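Local coordinates for flagellar hook-associated protein 3 (Bacillus cereus, PDB 5ZIY) that probably serves, as a hook-associated protein, as a structural piece of the junction that joins the flagellar hook to the filament, at residues G93-G98 and N104-E109; L49-Q54 and G73-Q78. All coordinates share one frame; numbering follows the deposited sequence.

Contact 1: residues G93-G98 and N104-E109; sequences GRYIFG and NLPFTE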
loop_
_atom_site.group_PDB
_atom_site.type_symbol
_atom_site.label_atom_id
_atom_site.label_comp_id
_atom_site.label_asym_id
_atom_site.label_seq_id
_atom_site.Cartn_x
_atom_site.Cartn_y
_atom_site.Cartn_z
ATOM N N GLY A 93 11.466 9.044 3.389
ATOM C CA GLY A 93 11.170 9.903 4.508
ATOM C C GLY A 93 9.725 9.970 4.987
ATOM O O GLY A 93 9.460 10.595 5.980
ATOM N N ARG A 94 8.815 9.281 4.316
ATOM C CA ARG A 94 7.427 9.280 4.704
ATOM C C ARG A 94 6.795 7.894 4.666
ATOM O O ARG A 94 7.223 7.015 3.908
ATOM C CB ARG A 94 6.640 10.201 3.782
ATOM C CG ARG A 94 6.965 11.704 3.934
ATOM C CD ARG A 94 6.501 12.186 5.264
ATOM N NE ARG A 94 6.732 13.612 5.495
ATOM C CZ ARG A 94 7.791 14.144 6.125
ATOM N NH1 ARG A 94 8.774 13.368 6.554
ATOM N NH2 ARG A 94 7.874 15.450 6.322
ATOM N N TYR A 95 5.768 7.711 5.501
ATOM C CA TYR A 95 5.003 6.452 5.513
ATOM C C TYR A 95 3.992 6.388 4.394
ATOM O O TYR A 95 3.176 7.291 4.245
ATOM C CB TYR A 95 4.321 6.269 6.855
ATOM C CG TYR A 95 5.309 6.108 7.987
ATOM C CD1 TYR A 95 5.855 4.881 8.274
ATOM C CD2 TYR A 95 5.661 7.173 8.791
ATOM C CE1 TYR A 95 6.778 4.715 9.323
ATOM C CE2 TYR A 95 6.621 7.021 9.848
ATOM C CZ TYR A 95 7.151 5.796 10.099
ATOM O OH TYR A 95 8.037 5.624 11.136
ATOM N N ILE A 96 4.008 5.322 3.601
ATOM C CA ILE A 96 3.083 5.276 2.479
ATOM C C ILE A 96 1.620 5.225 2.877
ATOM O O ILE A 96 0.718 5.617 2.070
ATOM C CB ILE A 96 3.392 4.133 1.495
ATOM C CG1 ILE A 96 3.463 2.817 2.222
ATOM C CG2 ILE A 96 4.771 4.376 0.746
ATOM C CD1 ILE A 96 3.232 1.600 1.285
ATOM N N PHE A 97 1.372 4.725 4.092
ATOM C CA PHE A 97 0.027 4.712 4.699
ATOM C C PHE A 97 -0.115 5.605 5.928
ATOM O O PHE A 97 -1.128 5.530 6.685
ATOM C CB PHE A 97 -0.371 3.277 5.001
ATOM C CG PHE A 97 -0.429 2.421 3.788
ATOM C CD1 PHE A 97 -1.372 2.670 2.805
ATOM C CD2 PHE A 97 0.410 1.356 3.631
ATOM C CE1 PHE A 97 -1.433 1.872 1.666
ATOM C CE2 PHE A 97 0.335 0.552 2.500
ATOM C CZ PHE A 97 -0.581 0.825 1.514
ATOM N N GLY A 98 0.816 6.541 6.065
ATOM C CA GLY A 98 0.771 7.532 7.124
ATOM C C GLY A 98 0.718 8.996 6.724
ATOM O O GLY A 98 1.029 9.891 7.536
ATOM N N ASN A 104 5.813 9.635 14.101
ATOM C CA ASN A 104 5.481 8.373 14.731
ATOM C C ASN A 104 5.140 7.339 13.701
ATOM O O ASN A 104 4.736 7.651 12.551
ATOM C CB ASN A 104 4.265 8.513 15.652
ATOM C CG ASN A 104 4.433 9.593 16.679
ATOM O OD1 ASN A 104 5.046 9.390 17.720
ATOM N ND2 ASN A 104 3.864 10.757 16.409
ATOM N N LEU A 105 5.251 6.086 14.133
ATOM C CA LEU A 105 4.713 4.992 13.379
ATOM C C LEU A 105 3.198 5.233 13.199
ATOM O O LEU A 105 2.500 5.540 14.157
ATOM C CB LEU A 105 4.975 3.671 14.100
ATOM C CG LEU A 105 6.425 3.127 14.207
ATOM C CD1 LEU A 105 6.398 1.784 14.957
ATOM C CD2 LEU A 105 7.109 2.965 12.861
ATOM N N PRO A 106 2.678 5.062 11.974
ATOM C CA PRO A 106 1.293 5.439 11.777
ATOM C C PRO A 106 0.263 4.471 12.365
ATOM O O PRO A 106 -0.860 4.905 12.667
ATOM C CB PRO A 106 1.174 5.523 10.266
ATOM C CG PRO A 106 2.247 4.755 9.753
ATOM C CD PRO A 106 3.359 4.869 10.688
ATOM N N PHE A 107 0.626 3.194 12.512
ATOM C CA PHE A 107 -0.281 2.251 13.138
ATOM C C PHE A 107 0.306 1.552 14.337
ATOM O O PHE A 107 1.446 1.091 14.299
ATOM C CB PHE A 107 -0.750 1.204 12.151
ATOM C CG PHE A 107 -1.455 1.782 10.985
ATOM C CD1 PHE A 107 -0.759 2.281 9.920
ATOM C CD2 PHE A 107 -2.833 1.866 10.959
ATOM C CE1 PHE A 107 -1.397 2.833 8.854
ATOM C CE2 PHE A 107 -3.457 2.420 9.884
ATOM C CZ PHE A 107 -2.732 2.910 8.846
ATOM N N THR A 108 -0.522 1.440 15.378
ATOM C CA THR A 108 -0.236 0.581 16.534
ATOM C C THR A 108 -0.718 -0.839 16.324
ATOM O O THR A 108 -1.508 -1.131 15.434
ATOM C CB THR A 108 -0.886 1.134 17.828
ATOM O OG1 THR A 108 -2.292 0.891 17.816
ATOM C CG2 THR A 108 -0.662 2.604 17.938
ATOM N N GLU A 109 -0.273 -1.736 17.198
ATOM C CA GLU A 109 -0.765 -3.123 17.212
ATOM C C GLU A 109 -2.244 -3.232 17.467
ATOM O O GLU A 109 -2.813 -4.270 17.236
ATOM C CB GLU A 109 -0.068 -3.911 18.327
#

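Contact 2: residues L49-Q54 and G73-Q78; sequences LTRADQ and GVEIDQ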
loop_
_atom_site.group_PDB
_atom_site.type_symbol
_atom_site.label_atom_id
_atom_site.label_comp_id
_atom_site.label_asym_id
_atom_site.label_seq_id
_atom_site.Cartn_x
_atom_site.Cartn_y
_atom_site.Cartn_z
ATOM N N LEU A 49 -4.178 -11.660 4.720
ATOM C CA LEU A 49 -5.606 -11.716 5.054
ATOM C C LEU A 49 -6.201 -13.003 4.507
ATOM O O LEU A 49 -7.046 -13.624 5.135
ATOM C CB LEU A 49 -6.363 -10.474 4.571
ATOM C CG LEU A 49 -5.905 -9.190 5.256
ATOM C CD1 LEU A 49 -6.824 -8.029 4.804
ATOM C CD2 LEU A 49 -5.890 -9.299 6.812
ATOM N N THR A 50 -5.714 -13.403 3.337
ATOM C CA THR A 50 -6.042 -14.683 2.737
ATOM C C THR A 50 -5.748 -15.812 3.700
ATOM O O THR A 50 -6.595 -16.656 3.939
ATOM C CB THR A 50 -5.244 -14.896 1.414
ATOM O OG1 THR A 50 -5.724 -13.970 0.438
ATOM C CG2 THR A 50 -5.399 -16.336 0.891
ATOM N N ARG A 51 -4.551 -15.817 4.268
ATOM C CA ARG A 51 -4.176 -16.847 5.235
ATOM C C ARG A 51 -5.030 -16.765 6.501
ATOM O O ARG A 51 -5.411 -17.776 7.045
ATOM C CB ARG A 51 -2.681 -16.753 5.552
ATOM C CG ARG A 51 -2.159 -17.728 6.617
ATOM C CD ARG A 51 -2.049 -19.141 6.145
ATOM N NE ARG A 51 -1.497 -20.016 7.184
ATOM C CZ ARG A 51 -1.683 -21.333 7.243
ATOM N NH1 ARG A 51 -2.415 -21.945 6.319
ATOM N NH2 ARG A 51 -1.160 -22.042 8.239
ATOM N N ALA A 52 -5.337 -15.546 6.937
ATOM C CA ALA A 52 -6.209 -15.316 8.111
ATOM C C ALA A 52 -7.576 -15.908 7.876
ATOM O O ALA A 52 -8.118 -16.552 8.778
ATOM C CB ALA A 52 -6.338 -13.811 8.436
ATOM N N ASP A 53 -8.133 -15.659 6.685
ATOM C CA ASP A 53 -9.422 -16.246 6.255
ATOM C C ASP A 53 -9.387 -17.789 6.312
ATOM O O ASP A 53 -10.268 -18.423 6.884
ATOM C CB ASP A 53 -9.748 -15.799 4.813
ATOM C CG ASP A 53 -11.004 -16.448 4.246
ATOM O OD1 ASP A 53 -12.095 -16.043 4.686
ATOM O OD2 ASP A 53 -10.928 -17.338 3.334
ATOM N N GLN A 54 -8.348 -18.368 5.721
ATOM C CA GLN A 54 -8.166 -19.821 5.694
ATOM C C GLN A 54 -8.136 -20.442 7.110
ATOM O O GLN A 54 -8.851 -21.396 7.385
ATOM C CB GLN A 54 -6.894 -20.172 4.893
ATOM C CG GLN A 54 -6.972 -19.806 3.372
ATOM C CD GLN A 54 -5.653 -20.036 2.588
ATOM O OE1 GLN A 54 -4.610 -19.421 2.873
ATOM N NE2 GLN A 54 -5.718 -20.886 1.575
ATOM N N GLY A 73 -5.292 -19.373 16.733
ATOM C CA GLY A 73 -5.269 -18.023 17.323
ATOM C C GLY A 73 -3.878 -17.428 17.399
ATOM O O GLY A 73 -3.684 -16.241 17.089
ATOM N N VAL A 74 -2.898 -18.248 17.787
ATOM C CA VAL A 74 -1.490 -17.815 17.819
ATOM C C VAL A 74 -1.006 -17.370 16.462
ATOM O O VAL A 74 -0.496 -16.266 16.331
ATOM C CB VAL A 74 -0.544 -18.914 18.352
ATOM C CG1 VAL A 74 0.889 -18.607 17.982
ATOM C CG2 VAL A 74 -0.699 -19.043 19.894
ATOM N N GLU A 75 -1.168 -18.204 15.441
ATOM C CA GLU A 75 -0.631 -17.871 14.121
ATOM C C GLU A 75 -1.290 -16.615 13.550
ATOM O O GLU A 75 -0.630 -15.822 12.883
ATOM C CB GLU A 75 -0.790 -19.035 13.154
ATOM C CG GLU A 75 0.522 -19.521 12.549
ATOM C CD GLU A 75 0.734 -19.055 11.142
ATOM O OE1 GLU A 75 1.042 -17.851 10.970
ATOM O OE2 GLU A 75 0.612 -19.907 10.213
ATOM N N ILE A 76 -2.574 -16.433 13.821
ATOM C CA ILE A 76 -3.256 -15.210 13.448
ATOM C C ILE A 76 -2.561 -13.983 14.096
ATOM O O ILE A 76 -2.550 -12.907 13.533
ATOM C CB ILE A 76 -4.727 -15.245 13.863
ATOM C CG1 ILE A 76 -5.517 -16.255 13.025
ATOM C CG2 ILE A 76 -5.352 -13.877 13.707
ATOM C CD1 ILE A 76 -6.230 -15.637 11.866
ATOM N N ASP A 77 -2.006 -14.180 15.290
ATOM C CA ASP A 77 -1.199 -13.172 15.983
ATOM C C ASP A 77 0.108 -12.839 15.254
ATOM O O ASP A 77 0.521 -11.676 15.230
ATOM C CB ASP A 77 -0.916 -13.631 17.416
ATOM C CG ASP A 77 -0.286 -12.557 18.267
ATOM O OD1 ASP A 77 -0.994 -11.603 18.649
ATOM O OD2 ASP A 77 0.927 -12.703 18.572
ATOM N N GLN A 78 0.759 -13.833 14.676
ATOM C CA GLN A 78 1.928 -13.570 13.841
ATOM C C GLN A 78 1.511 -12.710 12.630
ATOM O O GLN A 78 2.208 -11.774 12.229
ATOM C CB GLN A 78 2.569 -14.865 13.314
ATOM C CG GLN A 78 3.160 -15.838 14.354
ATOM C CD GLN A 78 3.850 -17.072 13.700
ATOM O OE1 GLN A 78 3.327 -18.190 13.760
ATOM N NE2 GLN A 78 5.020 -16.857 13.064
#

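Contact 1: residues G93-G98 and N104-E109
The carbonyl oxygen of Asn104 approaches the outer part of the Tyr95 ring, its O lying 3.4 Å from Tyr95 CE2, at a slant to the ring; the CB of Asn104 points away from the facing segment. Leu105 also starts away from the ring, yet its CD2 branch swings back to the phenolic end and lies 3.3 Å from Tyr95 OH, a plain van der Waals touch. The carbonyl oxygen of Leu105 accepts a hydrogen bond from Gln114 NE2.

Pro106 makes the central contact. Its CD sits over the middle of one face of the Tyr95 ring, 3.5 Å from the centroid and only 12° off the ring normal, a well-formed CH-pi interaction, while CG rests nearer the root of the ring, against CG and CB of Tyr95. With CG beside the backbone N (chi1 -65°) the tyrosine ring is carried to the proline, and chi2 near -84° sets how it is turned. Further round its ring, Pro106 CB lies 3.8 Å from Gly98 CA, where the glycine presents nothing but backbone.

Phe107 CE1 lies 3.5 Å from Phe97 O and 4.0 Å from Phe97 CB. The two phenyl groups do not stack: the end of Phe97 leads away toward Thr41 and Leu42 of helix 8-60, whereas the Phe107 ring meets Tyr113 edge-to-face.

No hydrogen bond links the two segments, so shape and apolar contact carry the join. Residues 95-98 form a type I beta turn that begins at Tyr95, the last residue of the short strand 94-95, and is closed by Gly98 N to Tyr95 O at 3.1 Å. The arrangement is thus a proline-on-tyrosine CH-pi contact, packing an irregular loop against a beta turn in the non-helical part of this largely helical FlgL fragment.

Contact 2: residues L49-Q54 and G73-Q78
Arg51 and Glu75 form the polar link between helix 8-60 and helix 67-87, two neighbouring helices of the helical bundle, both in the N-terminal helical region of the flagellin family. Arg51 NH2 reaches Glu75 OE2 at 3.4 Å, a salt bridge whose hydrogen bond is weak because it is long, although the N-H points fairly straight at the oxygen (162°). The carboxylate oxygen comes to the edge of the guanidinium, near its plane, and lies closer to NH2 than to Arg51 NE, which is 3.7 Å from the same Glu75 OE2. The two flat groups are turned 38° against each other, and the side chains cross at about a right angle. Across the two segments, OE2 is the one carboxylate oxygen that meets the guanidinium. The arginine reaches out with CG anti to the backbone N (chi1 177°) and then bends at chi2; the glutamate is bent at chi2 as well. Both residues are partly exposed, which would be expected to weaken the attraction of their charges.

Deeper in the interface, Ala52 and Ile76 are buried and meet where the backbones come nearest, with their CA atoms 6.1 Å apart. The small methyl of Ala52 also touches Leu147 of helix 137-155, so this apolar layer runs on into the bundle. Ile76 rests in addition on Leu55 and Thr56, about one turn further along helix 8-60. Only the end of the isoleucine reaches the facing segment: Ile76 CD1 stands 3.9 Å from Ala52 CB and 3.7 Å from Ala52 O, a carbonyl oxygen that accepts a hydrogen bond from Thr56 OG1.

From the N terminus, helix 8-60 runs into contact 2 at residues 49-54, near its end; the chain then turns back, and helix 67-87 returns to the first helix through 73-78, closing a helical hairpin. Contact 1 opens after this, past helix 67-87: residues 93-98 and 104-109 close a short loop with five residues between them. The contacts therefore follow in series, neither nested nor crossed, with centres about 22 Å apart and nearest atoms about 8 Å apart. Contact 2 joins two helices of the bundle, whereas contact 1 lies within the non-helical region, joining a turn to the loop that follows; Phe97 touches helices 8-60 and 137-155, and Phe107 touches helix 137-155, connecting that region to the bundle.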